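Local coordinates for protein 5-carboxymethyl-2-hydroxymuconate semialdehyde dehydrogenase (Thermus thermophilus, PDB 2D4E) that probably catalyses the NAD-dependent oxidation of 5-carboxymethyl-2-hydroxymuconate semialdehyde to the corresponding acid, as a member of the aldehyde dehydrogenase family, at residues 111-116 with 200-205; 170-175 with 196-201; 249-254 with 270-275. One frame throughout, in Å; residues are numbered along the deposited sequence.

Contacts 1 and 2 adjoin: they share W200 and S201, their centres lie 8 Å apart, and A114 CB of contact 1 packs 3.8 Å from W172 O of contact 2. W200 carries both roles, its carbonyl oxygen binding a sodium ion in contact 1 and its ring meeting W172 in contact 2. Contact 3 stands apart, its centre 20 Å from that of contact 1 and 14 Å from that of contact 2, with nearest atoms about 5 Å away in the latter case. The bound NAD joins contacts 2 and 3: residues 170-175 and 196-201 line its adenosine half and diphosphate, whereas 249-254 and 270-275 hold the diphosphate and the nicotinamide amide.

Contact 1 of 3, residues 111-116 with 200-205. With NA (sodium ion), chain I.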
loop_
_atom_site.group_PDB
_atom_site.type_symbol
_atom_site.label_atom_id
_atom_site.label_comp_id
_atom_site.label_asym_id
_atom_site.label_seq_id
_atom_site.Cartn_x
_atom_site.Cartn_y
_atom_site.Cartn_z
ATOM N N CYS C 111 20.033 -31.115 16.874
ATOM C CA CYS C 111 19.379 -31.959 17.862
ATOM C C CYS C 111 20.382 -32.320 18.962
ATOM O O CYS C 111 20.118 -32.138 20.152
ATOM C CB CYS C 111 18.854 -33.227 17.191
ATOM S SG CYS C 111 18.187 -34.438 18.337
ATOM N N LEU C 112 21.542 -32.823 18.551
ATOM C CA LEU C 112 22.589 -33.204 19.491
ATOM C C LEU C 112 23.077 -32.032 20.335
ATOM O O LEU C 112 23.321 -32.173 21.531
ATOM C CB LEU C 112 23.792 -33.778 18.735
ATOM C CG LEU C 112 23.635 -35.104 17.989
ATOM C CD1 LEU C 112 24.955 -35.467 17.325
ATOM C CD2 LEU C 112 23.221 -36.193 18.965
ATOM N N ASP C 113 23.216 -30.880 19.689
ATOM C CA ASP C 113 23.728 -29.658 20.299
ATOM C C ASP C 113 22.749 -28.900 21.202
ATOM O O ASP C 113 23.144 -28.383 22.248
ATOM C CB ASP C 113 24.218 -28.737 19.167
ATOM C CG ASP C 113 25.290 -27.746 19.608
ATOM O OD1 ASP C 113 25.804 -27.859 20.739
ATOM O OD2 ASP C 113 25.632 -26.853 18.796
ATOM N N ALA C 114 21.476 -28.846 20.813
ATOM C CA ALA C 114 20.487 -28.091 21.581
ATOM C C ALA C 114 19.399 -28.870 22.321
ATOM O O ALA C 114 18.555 -28.266 22.983
ATOM C CB ALA C 114 19.848 -27.034 20.684
ATOM N N GLY C 115 19.398 -30.195 22.195
ATOM C CA GLY C 115 18.431 -31.007 22.922
ATOM C C GLY C 115 16.968 -31.133 22.517
ATOM O O GLY C 115 16.190 -31.729 23.268
ATOM N N GLN C 116 16.565 -30.595 21.369
ATOM C CA GLN C 116 15.168 -30.724 20.958
ATOM C C GLN C 116 14.966 -32.078 20.277
ATOM O O GLN C 116 15.908 -32.644 19.728
ATOM C CB GLN C 116 14.772 -29.598 19.991
ATOM C CG GLN C 116 14.796 -28.181 20.582
ATOM C CD GLN C 116 13.859 -28.003 21.774
ATOM O OE1 GLN C 116 12.781 -28.591 21.824
ATOM N NE2 GLN C 116 14.264 -27.167 22.725
ATOM N N TRP C 200 26.071 -21.795 23.505
ATOM C CA TRP C 200 25.623 -23.105 23.978
ATOM C C TRP C 200 25.212 -24.105 22.886
ATOM O O TRP C 200 24.908 -25.260 23.195
ATOM C CB TRP C 200 24.476 -22.950 24.988
ATOM C CG TRP C 200 24.938 -22.618 26.370
ATOM C CD1 TRP C 200 26.216 -22.695 26.849
ATOM C CD2 TRP C 200 24.120 -22.213 27.477
ATOM N NE1 TRP C 200 26.246 -22.366 28.183
ATOM C CE2 TRP C 200 24.974 -22.065 28.595
ATOM C CE3 TRP C 200 22.749 -21.961 27.635
ATOM C CZ2 TRP C 200 24.502 -21.676 29.855
ATOM C CZ3 TRP C 200 22.277 -21.571 28.894
ATOM C CH2 TRP C 200 23.156 -21.433 29.984
ATOM N N SER C 201 25.210 -23.672 21.624
ATOM C CA SER C 201 24.851 -24.542 20.488
ATOM C C SER C 201 25.408 -23.926 19.195
ATOM O O SER C 201 24.669 -23.607 18.264
ATOM C CB SER C 201 23.328 -24.680 20.389
ATOM O OG SER C 201 22.707 -23.411 20.252
ATOM N N PRO C 202 26.735 -23.799 19.112
ATOM C CA PRO C 202 27.484 -23.223 17.991
ATOM C C PRO C 202 27.620 -24.005 16.690
ATOM O O PRO C 202 27.768 -23.412 15.623
ATOM C CB PRO C 202 28.845 -22.970 18.613
ATOM C CG PRO C 202 29.023 -24.216 19.436
ATOM C CD PRO C 202 27.657 -24.413 20.089
ATOM N N PHE C 203 27.573 -25.329 16.775
ATOM C CA PHE C 203 27.776 -26.186 15.607
ATOM C C PHE C 203 26.972 -25.924 14.339
ATOM O O PHE C 203 27.544 -25.823 13.253
ATOM C CB PHE C 203 27.618 -27.646 16.031
ATOM C CG PHE C 203 28.557 -28.044 17.123
ATOM C CD1 PHE C 203 28.105 -28.766 18.220
ATOM C CD2 PHE C 203 29.888 -27.640 17.087
ATOM C CE1 PHE C 203 28.967 -29.074 19.272
ATOM C CE2 PHE C 203 30.753 -27.942 18.132
ATOM C CZ PHE C 203 30.290 -28.659 19.225
ATOM N N THR C 204 25.655 -25.827 14.466
ATOM C CA THR C 204 24.800 -25.596 13.311
ATOM C C THR C 204 25.198 -24.365 12.479
ATOM O O THR C 204 25.064 -24.372 11.257
ATOM C CB THR C 204 23.331 -25.454 13.754
ATOM O OG1 THR C 204 22.929 -26.642 14.451
ATOM C CG2 THR C 204 22.426 -25.242 12.549
ATOM N N ALA C 205 25.683 -23.316 13.137
ATOM C CA ALA C 205 26.079 -22.100 12.433
ATOM C C ALA C 205 27.296 -22.341 11.534
ATOM O O ALA C 205 27.340 -21.868 10.400
ATOM C CB ALA C 205 26.370 -20.982 13.439
HETATM NA NA NA I . 25.226 -27.739 23.131
HETATM O O HOH W 1 23.773 -26.272 16.842
HETATM O O HOH W 2 24.814 -26.964 25.434
#
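W200 and D113 are tied together by a sodium ion, which takes W200 O at 2.5 Å and, from D113, both the backbone O and the carboxylate OD1, the latter also at 2.5 Å. A water, S46 and L47 complete the shell. W200 O and D113 OD1, both acceptors, approach to 3.7 Å and are held together by the cation they share. S201 follows with its backbone laid across the carboxylate, its C standing 3.0 Å from D113 OD2, and its CB also makes a loose apolar touch with A114 CB. D113 gets there because its CG is anti to the backbone N (chi1 -155°), which swings the carboxylate off the end of helix 103-114 to put OD1 on the metal and OD2 among residues 201-204. This places the end of that helix against the loop joining strand 193-196, a member of the parallel sheet that binds NAD, to helix 203-214; an intrasubunit cation site of this kind recurs in aldehyde dehydrogenases. P202 adds its CD, 3.4 Å from D113 OD2, but its ring nitrogen has no hydrogen to give. F203 does: its backbone N donates to D113 OD2 over 3.2 Å, nearly along the C-O axis although bent at the hydrogen (139°). The F203 side chain crosses that of D113 at about a right angle, with CD1 3.2 Å from OD2 and the ring and carboxylate planes 30° apart. With an alanine here the backbone N-H would remain, but the loss of the ring is likely to open a gap beside OD2 and against L55 and L22. T204 closes the series through a water, which donates to D113 OD2 at 2.8 Å and is hydrogen-bonded to T204 OG1.

Contact 2 of 3, residues 170-175 with 196-201; sequences TPWNAP and KPAEWS. With NA (sodium ion), chain I; NAD (nicotinamide-adenine-dinucleotide), chain K.
Two loops at the carboxyl ends of adjacent parallel strands, 166-169 and 193-196, meet here in the NAD pocket. T170 N makes a weak bond to K196 O (3.4 Å), a weak continuation of the pairing of those strands. A water then links the two segments, donating to P171 O, accepting from A198 N and hydrogen-bonded to T170 OG1. A198 CB presses against residues 171-172, 3.1 Å from W172 N and 3.5 Å from W172 CB. Beyond it the indoles of W172 and W200 run side by side, pointing the same way, but their planes are tilted by 50°: W200 CE3 sits over one face of W172, toward its rim and 3.5 Å from CD1. The W172 torsion (chi1 54°) wedges CG between its own N and carbonyl carbon, bringing the ring beside W200 and the diphosphate. S201 OG donates to W172 O at 2.9 Å, tilted 16° from the carbonyl plane, while P175 CG flanks the same hydroxyl. H349 stacks on W200 and H352 meets W172 edge-to-face, enclosing the pair further.

Toward the cofactor, the K196 chain bends at chi2 and chi3 so that NZ reaches NAD O2B at 2.8 Å; NZ also bonds P197 O, and forms a salt bridge to E199 OE2, which accepts from O2B. The ribose hydroxyl O2B is thus held between a lysine and a glutamate, the adenosine-ribose grip typical of NAD-binding aldehyde dehydrogenases with their Rossmann-like parallel sheet.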
loop_
_atom_site.group_PDB
_atom_site.type_symbol
_atom_site.label_atom_id
_atom_site.label_comp_id
_atom_site.label_asym_id
_atom_site.label_seq_id
_atom_site.Cartn_x
_atom_site.Cartn_y
_atom_site.Cartn_z
ATOM N N THR C 170 22.192 -14.322 17.722
ATOM C CA THR C 170 21.102 -15.253 18.012
ATOM C C THR C 170 21.188 -16.095 19.287
ATOM O O THR C 170 22.258 -16.255 19.865
ATOM C CB THR C 170 20.932 -16.184 16.815
ATOM O OG1 THR C 170 22.213 -16.722 16.457
ATOM C CG2 THR C 170 20.380 -15.411 15.626
ATOM N N PRO C 171 20.044 -16.658 19.727
ATOM C CA PRO C 171 19.923 -17.492 20.931
ATOM C C PRO C 171 20.239 -18.968 20.720
ATOM O O PRO C 171 20.321 -19.444 19.587
ATOM C CB PRO C 171 18.480 -17.260 21.352
ATOM C CG PRO C 171 17.784 -17.203 20.032
ATOM C CD PRO C 171 18.708 -16.352 19.175
ATOM N N TRP C 172 20.384 -19.696 21.824
ATOM C CA TRP C 172 20.739 -21.115 21.773
ATOM C C TRP C 172 19.644 -22.149 21.531
ATOM O O TRP C 172 19.958 -23.292 21.217
ATOM C CB TRP C 172 21.481 -21.511 23.060
ATOM C CG TRP C 172 20.747 -21.171 24.339
ATOM C CD1 TRP C 172 21.051 -20.167 25.211
ATOM C CD2 TRP C 172 19.578 -21.818 24.868
ATOM N NE1 TRP C 172 20.148 -20.144 26.247
ATOM C CE2 TRP C 172 19.232 -21.144 26.061
ATOM C CE3 TRP C 172 18.787 -22.898 24.448
ATOM C CZ2 TRP C 172 18.128 -21.515 26.845
ATOM C CZ3 TRP C 172 17.689 -23.268 25.226
ATOM C CH2 TRP C 172 17.372 -22.575 26.412
ATOM N N ASN C 173 18.377 -21.771 21.658
ATOM C CA ASN C 173 17.311 -22.760 21.509
ATOM C C ASN C 173 17.015 -23.268 20.100
ATOM O O ASN C 173 16.801 -24.469 19.918
ATOM C CB ASN C 173 16.025 -22.255 22.189
ATOM C CG ASN C 173 15.352 -21.137 21.427
ATOM O OD1 ASN C 173 16.010 -20.230 20.913
ATOM N ND2 ASN C 173 14.025 -21.188 21.362
ATOM N N ALA C 174 17.017 -22.382 19.108
ATOM C CA ALA C 174 16.740 -22.786 17.725
ATOM C C ALA C 174 17.710 -22.091 16.761
ATOM O O ALA C 174 17.308 -21.245 15.963
ATOM C CB ALA C 174 15.294 -22.443 17.363
ATOM N N PRO C 175 18.998 -22.471 16.813
ATOM C CA PRO C 175 20.097 -21.938 15.998
ATOM C C PRO C 175 19.832 -21.714 14.515
ATOM O O PRO C 175 19.967 -20.597 14.021
ATOM C CB PRO C 175 21.218 -22.949 16.232
ATOM C CG PRO C 175 20.973 -23.380 17.630
ATOM C CD PRO C 175 19.477 -23.584 17.651
ATOM N N LYS C 196 26.811 -14.025 14.871
ATOM C CA LYS C 196 27.437 -14.368 16.154
ATOM C C LYS C 196 26.384 -15.197 16.890
ATOM O O LYS C 196 25.524 -14.658 17.582
ATOM C CB LYS C 196 27.773 -13.104 16.964
ATOM C CG LYS C 196 28.998 -13.237 17.870
ATOM C CD LYS C 196 28.912 -14.435 18.831
ATOM C CE LYS C 196 27.857 -14.224 19.915
ATOM N NZ LYS C 196 27.650 -15.431 20.774
ATOM N N PRO C 197 26.435 -16.528 16.735
ATOM C CA PRO C 197 25.484 -17.449 17.368
ATOM C C PRO C 197 25.718 -17.752 18.843
ATOM O O PRO C 197 26.832 -17.628 19.353
ATOM C CB PRO C 197 25.614 -18.695 16.509
ATOM C CG PRO C 197 27.097 -18.716 16.234
ATOM C CD PRO C 197 27.389 -17.264 15.883
ATOM N N ALA C 198 24.647 -18.163 19.521
ATOM C CA ALA C 198 24.710 -18.509 20.940
ATOM C C ALA C 198 25.818 -19.528 21.177
ATOM O O ALA C 198 25.962 -20.484 20.415
ATOM C CB ALA C 198 23.377 -19.079 21.395
ATOM N N GLU C 199 26.596 -19.329 22.236
ATOM C CA GLU C 199 27.697 -20.234 22.541
ATOM C C GLU C 199 27.297 -21.634 23.015
ATOM O O GLU C 199 28.097 -22.568 22.922
ATOM C CB GLU C 199 28.656 -19.586 23.557
ATOM C CG GLU C 199 28.026 -19.038 24.844
ATOM C CD GLU C 199 27.588 -17.576 24.739
ATOM O OE1 GLU C 199 27.762 -16.828 25.730
ATOM O OE2 GLU C 199 27.062 -17.172 23.678
ATOM N N TRP C 200 26.071 -21.795 23.505
ATOM C CA TRP C 200 25.623 -23.105 23.978
ATOM C C TRP C 200 25.212 -24.105 22.886
ATOM O O TRP C 200 24.908 -25.260 23.195
ATOM C CB TRP C 200 24.476 -22.950 24.988
ATOM C CG TRP C 200 24.938 -22.618 26.370
ATOM C CD1 TRP C 200 26.216 -22.695 26.849
ATOM C CD2 TRP C 200 24.120 -22.213 27.477
ATOM N NE1 TRP C 200 26.246 -22.366 28.183
ATOM C CE2 TRP C 200 24.974 -22.065 28.595
ATOM C CE3 TRP C 200 22.749 -21.961 27.635
ATOM C CZ2 TRP C 200 24.502 -21.676 29.855
ATOM C CZ3 TRP C 200 22.277 -21.571 28.894
ATOM C CH2 TRP C 200 23.156 -21.433 29.984
ATOM N N SER C 201 25.210 -23.672 21.624
ATOM C CA SER C 201 24.851 -24.542 20.488
ATOM C C SER C 201 25.408 -23.926 19.195
ATOM O O SER C 201 24.669 -23.607 18.264
ATOM C CB SER C 201 23.328 -24.680 20.389
ATOM O OG SER C 201 22.707 -23.411 20.252
HETATM NA NA NA I . 25.226 -27.739 23.131
HETATM P PA NAD K . 20.999 -14.359 25.522
HETATM O O1A NAD K . 21.978 -14.343 26.603
HETATM O O2A NAD K . 20.393 -13.035 25.302
HETATM O O5B NAD K . 21.610 -14.825 24.092
HETATM C C5B NAD K . 21.312 -14.202 22.798
HETATM C C4B NAD K . 22.626 -13.815 22.153
HETATM O O4B NAD K . 23.101 -12.708 22.949
HETATM C C3B NAD K . 23.748 -14.885 22.260
HETATM O O3B NAD K . 24.293 -15.183 20.957
HETATM C C2B NAD K . 24.748 -14.227 23.225
HETATM O O2B NAD K . 26.118 -14.617 22.981
HETATM C C1B NAD K . 24.480 -12.755 22.988
HETATM N N9A NAD K . 24.923 -11.925 24.093
HETATM C C8A NAD K . 24.830 -12.148 25.455
HETATM N N7A NAD K . 25.356 -11.153 26.206
HETATM C C5A NAD K . 25.804 -10.247 25.245
HETATM C C6A NAD K . 26.465 -8.967 25.365
HETATM N N6A NAD K . 26.778 -8.415 26.540
HETATM N N1A NAD K . 26.774 -8.318 24.178
HETATM C C2A NAD K . 26.448 -8.901 22.957
HETATM N N3A NAD K . 25.847 -10.065 22.752
HETATM C C4A NAD K . 25.544 -10.701 23.933
HETATM O O3 NAD K . 19.963 -15.418 25.867
HETATM P PN NAD K . 19.413 -16.792 25.298
HETATM O O1N NAD K . 19.516 -17.752 26.416
HETATM O O2N NAD K . 20.149 -17.137 24.070
HETATM O O5D NAD K . 17.966 -16.254 25.169
HETATM C C5D NAD K . 16.767 -16.990 25.146
HETATM C C4D NAD K . 15.866 -15.798 25.079
HETATM O O4D NAD K . 15.628 -15.371 23.719
HETATM C C3D NAD K . 14.532 -15.904 25.804
HETATM O O3D NAD K . 14.279 -14.782 26.674
HETATM C C2D NAD K . 13.565 -16.016 24.626
HETATM O O2D NAD K . 12.247 -15.566 25.003
HETATM C C1D NAD K . 14.255 -15.161 23.586
HETATM N N1N NAD K . 13.817 -15.449 22.210
HETATM C C2N NAD K . 12.996 -14.460 21.689
HETATM C C3N NAD K . 12.530 -14.666 20.400
HETATM C C7N NAD K . 11.603 -13.670 19.719
HETATM O O7N NAD K . 11.232 -13.907 18.584
HETATM N N7N NAD K . 11.204 -12.564 20.372
HETATM C C4N NAD K . 12.887 -15.871 19.636
HETATM C C5N NAD K . 13.740 -16.797 20.303
HETATM C C6N NAD K . 14.238 -16.660 21.570
HETATM O O HOH W 3 22.149 -19.000 17.826
HETATM O O HOH W 2 24.814 -26.964 25.434
#

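Contact 3 of 3, residues 249-254 with 270-275; sequences GETETG and PELGGK. With NA (sodium ion), chain J; NAD (nicotinamide-adenine-dinucleotide), chain K.
Two hydrogen bonds join G249 and T251 to the chain after strand 267-271. G249 N donates to E271 O over 3.1 Å with a 149° angle at the hydrogen, extending the pairing of strands 244-248 and 267-271 by one link. G273 N donates to T251 OG1 at 3.3 Å, more bent at 137°. That hydroxyl, anti to its own carbonyl carbon (chi1 -59°), has a second bond to G480 O, so a backbone carbonyl and a backbone amide both fix its rotation.

Between these bonds lies a CH...O contact, L272 CA standing 3.0 Å from G249 O. Van der Waals packing comes from L272, whose side chain crosses that of T251 at about a right angle: CD1 lies 4.0 Å from T251 CA, while CD2 leans toward the CA of G254 in helix 251-261, 4.1 Å away. A side chain on G254 would run into L272 CD1, which shows how closely the leucine is fitted. L265 of the second subunit packs on both T251 and L272.

Cofactor bonds use both segments. E250 N, at the N-cap position, and T253 OG1 both donate to NAD O2A, OG1 at 2.8 Å; a CB on G249 would collide with this oxygen. E250 OE1, also bonded by R355, binds a sodium ion at 2.3 Å that is also bound by NAD O3 and O1N and, at longer range, O1A. On the other segment L272 O accepts from the carboxamide N7N at 3.1 Å, and E271, salt-bridged to R182, lays CB beside that amide.

A helix start facing a diphosphate within a beta-alpha-beta crossover marks the Rossmann-like NAD site, and G249, T251 and G254 fit the GxTxxG signature of aldehyde dehydrogenases.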
loop_
_atom_site.group_PDB
_atom_site.type_symbol
_atom_site.label_atom_id
_atom_site.label_comp_id
_atom_site.label_asym_id
_atom_site.label_seq_id
_atom_site.Cartn_x
_atom_site.Cartn_y
_atom_site.Cartn_z
ATOM N N GLY C 249 17.084 -12.575 21.898
ATOM C CA GLY C 249 17.545 -13.064 23.185
ATOM C C GLY C 249 16.769 -12.456 24.340
ATOM O O GLY C 249 15.642 -11.999 24.163
ATOM N N GLU C 250 17.376 -12.448 25.522
ATOM C CA GLU C 250 16.733 -11.924 26.720
ATOM C C GLU C 250 16.604 -10.414 26.704
ATOM O O GLU C 250 17.420 -9.704 26.105
ATOM C CB GLU C 250 17.499 -12.359 27.974
ATOM C CG GLU C 250 17.717 -13.855 28.064
ATOM C CD GLU C 250 18.265 -14.284 29.408
ATOM O OE1 GLU C 250 18.975 -15.309 29.458
ATOM O OE2 GLU C 250 17.978 -13.608 30.416
ATOM N N THR C 251 15.567 -9.932 27.377
ATOM C CA THR C 251 15.298 -8.509 27.455
ATOM C C THR C 251 16.471 -7.749 28.071
ATOM O O THR C 251 16.830 -6.659 27.612
ATOM C CB THR C 251 14.025 -8.257 28.275
ATOM O OG1 THR C 251 12.924 -8.941 27.655
ATOM C CG2 THR C 251 13.722 -6.768 28.353
ATOM N N GLU C 252 17.078 -8.335 29.098
ATOM C CA GLU C 252 18.202 -7.695 29.769
ATOM C C GLU C 252 19.369 -7.570 28.804
ATOM O O GLU C 252 20.133 -6.610 28.861
ATOM C CB GLU C 252 18.609 -8.501 31.007
ATOM C CG GLU C 252 19.721 -7.868 31.837
ATOM C CD GLU C 252 19.427 -6.424 32.231
ATOM O OE1 GLU C 252 18.353 -6.157 32.825
ATOM O OE2 GLU C 252 20.284 -5.556 31.945
ATOM N N THR C 253 19.502 -8.543 27.911
ATOM C CA THR C 253 20.571 -8.508 26.925
ATOM C C THR C 253 20.262 -7.369 25.960
ATOM O O THR C 253 21.165 -6.731 25.426
ATOM C CB THR C 253 20.658 -9.835 26.147
ATOM O OG1 THR C 253 20.851 -10.914 27.073
ATOM C CG2 THR C 253 21.824 -9.805 25.156
ATOM N N GLY C 254 18.976 -7.115 25.749
ATOM C CA GLY C 254 18.580 -6.032 24.867
ATOM C C GLY C 254 19.083 -4.709 25.418
ATOM O O GLY C 254 19.590 -3.867 24.674
ATOM N N PRO C 270 15.402 -5.755 17.906
ATOM C CA PRO C 270 15.328 -6.768 18.957
ATOM C C PRO C 270 14.038 -7.557 19.129
ATOM O O PRO C 270 12.946 -6.997 19.161
ATOM C CB PRO C 270 15.663 -5.968 20.212
ATOM C CG PRO C 270 14.931 -4.683 19.953
ATOM C CD PRO C 270 15.213 -4.402 18.470
ATOM N N GLU C 271 14.198 -8.869 19.240
ATOM C CA GLU C 271 13.105 -9.806 19.485
ATOM C C GLU C 271 13.561 -10.371 20.828
ATOM O O GLU C 271 14.468 -11.205 20.894
ATOM C CB GLU C 271 13.065 -10.881 18.400
ATOM C CG GLU C 271 12.688 -10.331 17.025
ATOM C CD GLU C 271 12.760 -11.379 15.934
ATOM O OE1 GLU C 271 13.551 -12.331 16.089
ATOM O OE2 GLU C 271 12.044 -11.243 14.913
ATOM N N LEU C 272 12.952 -9.875 21.898
ATOM C CA LEU C 272 13.353 -10.255 23.242
ATOM C C LEU C 272 12.433 -11.230 23.981
ATOM O O LEU C 272 11.700 -11.999 23.357
ATOM C CB LEU C 272 13.578 -8.967 24.050
ATOM C CG LEU C 272 14.379 -7.907 23.258
ATOM C CD1 LEU C 272 14.420 -6.601 24.024
ATOM C CD2 LEU C 272 15.802 -8.408 22.978
ATOM N N GLY C 273 12.482 -11.187 25.311
ATOM C CA GLY C 273 11.699 -12.098 26.133
ATOM C C GLY C 273 10.189 -12.047 26.036
ATOM O O GLY C 273 9.615 -11.179 25.381
ATOM N N GLY C 274 9.539 -12.999 26.694
ATOM C CA GLY C 274 8.094 -13.041 26.684
ATOM C C GLY C 274 7.528 -13.800 27.869
ATOM O O GLY C 274 8.235 -14.557 28.539
ATOM N N LYS C 275 6.248 -13.569 28.138
ATOM C CA LYS C 275 5.521 -14.237 29.212
ATOM C C LYS C 275 4.093 -14.204 28.697
ATOM O O LYS C 275 3.172 -13.728 29.370
ATOM C CB LYS C 275 5.617 -13.454 30.528
ATOM C CG LYS C 275 5.128 -14.244 31.749
ATOM C CD LYS C 275 6.159 -15.297 32.166
ATOM C CE LYS C 275 5.605 -16.253 33.209
ATOM N NZ LYS C 275 6.585 -17.326 33.559
HETATM NA NA NA J . 20.605 -16.329 28.259
HETATM P PA NAD K . 20.999 -14.359 25.522
HETATM O O1A NAD K . 21.978 -14.343 26.603
HETATM O O2A NAD K . 20.393 -13.035 25.302
HETATM O O5B NAD K . 21.610 -14.825 24.092
HETATM C C5B NAD K . 21.312 -14.202 22.798
HETATM C C4B NAD K . 22.626 -13.815 22.153
HETATM O O4B NAD K . 23.101 -12.708 22.949
HETATM C C3B NAD K . 23.748 -14.885 22.260
HETATM O O3B NAD K . 24.293 -15.183 20.957
HETATM C C2B NAD K . 24.748 -14.227 23.225
HETATM O O2B NAD K . 26.118 -14.617 22.981
HETATM C C1B NAD K . 24.480 -12.755 22.988
HETATM N N9A NAD K . 24.923 -11.925 24.093
HETATM C C8A NAD K . 24.830 -12.148 25.455
HETATM N N7A NAD K . 25.356 -11.153 26.206
HETATM C C5A NAD K . 25.804 -10.247 25.245
HETATM C C6A NAD K . 26.465 -8.967 25.365
HETATM N N6A NAD K . 26.778 -8.415 26.540
HETATM N N1A NAD K . 26.774 -8.318 24.178
HETATM C C2A NAD K . 26.448 -8.901 22.957
HETATM N N3A NAD K . 25.847 -10.065 22.752
HETATM C C4A NAD K . 25.544 -10.701 23.933
HETATM O O3 NAD K . 19.963 -15.418 25.867
HETATM P PN NAD K . 19.413 -16.792 25.298
HETATM O O1N NAD K . 19.516 -17.752 26.416
HETATM O O2N NAD K . 20.149 -17.137 24.070
HETATM O O5D NAD K . 17.966 -16.254 25.169
HETATM C C5D NAD K . 16.767 -16.990 25.146
HETATM C C4D NAD K . 15.866 -15.798 25.079
HETATM O O4D NAD K . 15.628 -15.371 23.719
HETATM C C3D NAD K . 14.532 -15.904 25.804
HETATM O O3D NAD K . 14.279 -14.782 26.674
HETATM C C2D NAD K . 13.565 -16.016 24.626
HETATM O O2D NAD K . 12.247 -15.566 25.003
HETATM C C1D NAD K . 14.255 -15.161 23.586
HETATM N N1N NAD K . 13.817 -15.449 22.210
HETATM C C2N NAD K . 12.996 -14.460 21.689
HETATM C C3N NAD K . 12.530 -14.666 20.400
HETATM C C7N NAD K . 11.603 -13.670 19.719
HETATM O O7N NAD K . 11.232 -13.907 18.584
HETATM N N7N NAD K . 11.204 -12.564 20.372
HETATM C C4N NAD K . 12.887 -15.871 19.636
HETATM C C5N NAD K . 13.740 -16.797 20.303
HETATM C C6N NAD K . 14.238 -16.660 21.570
#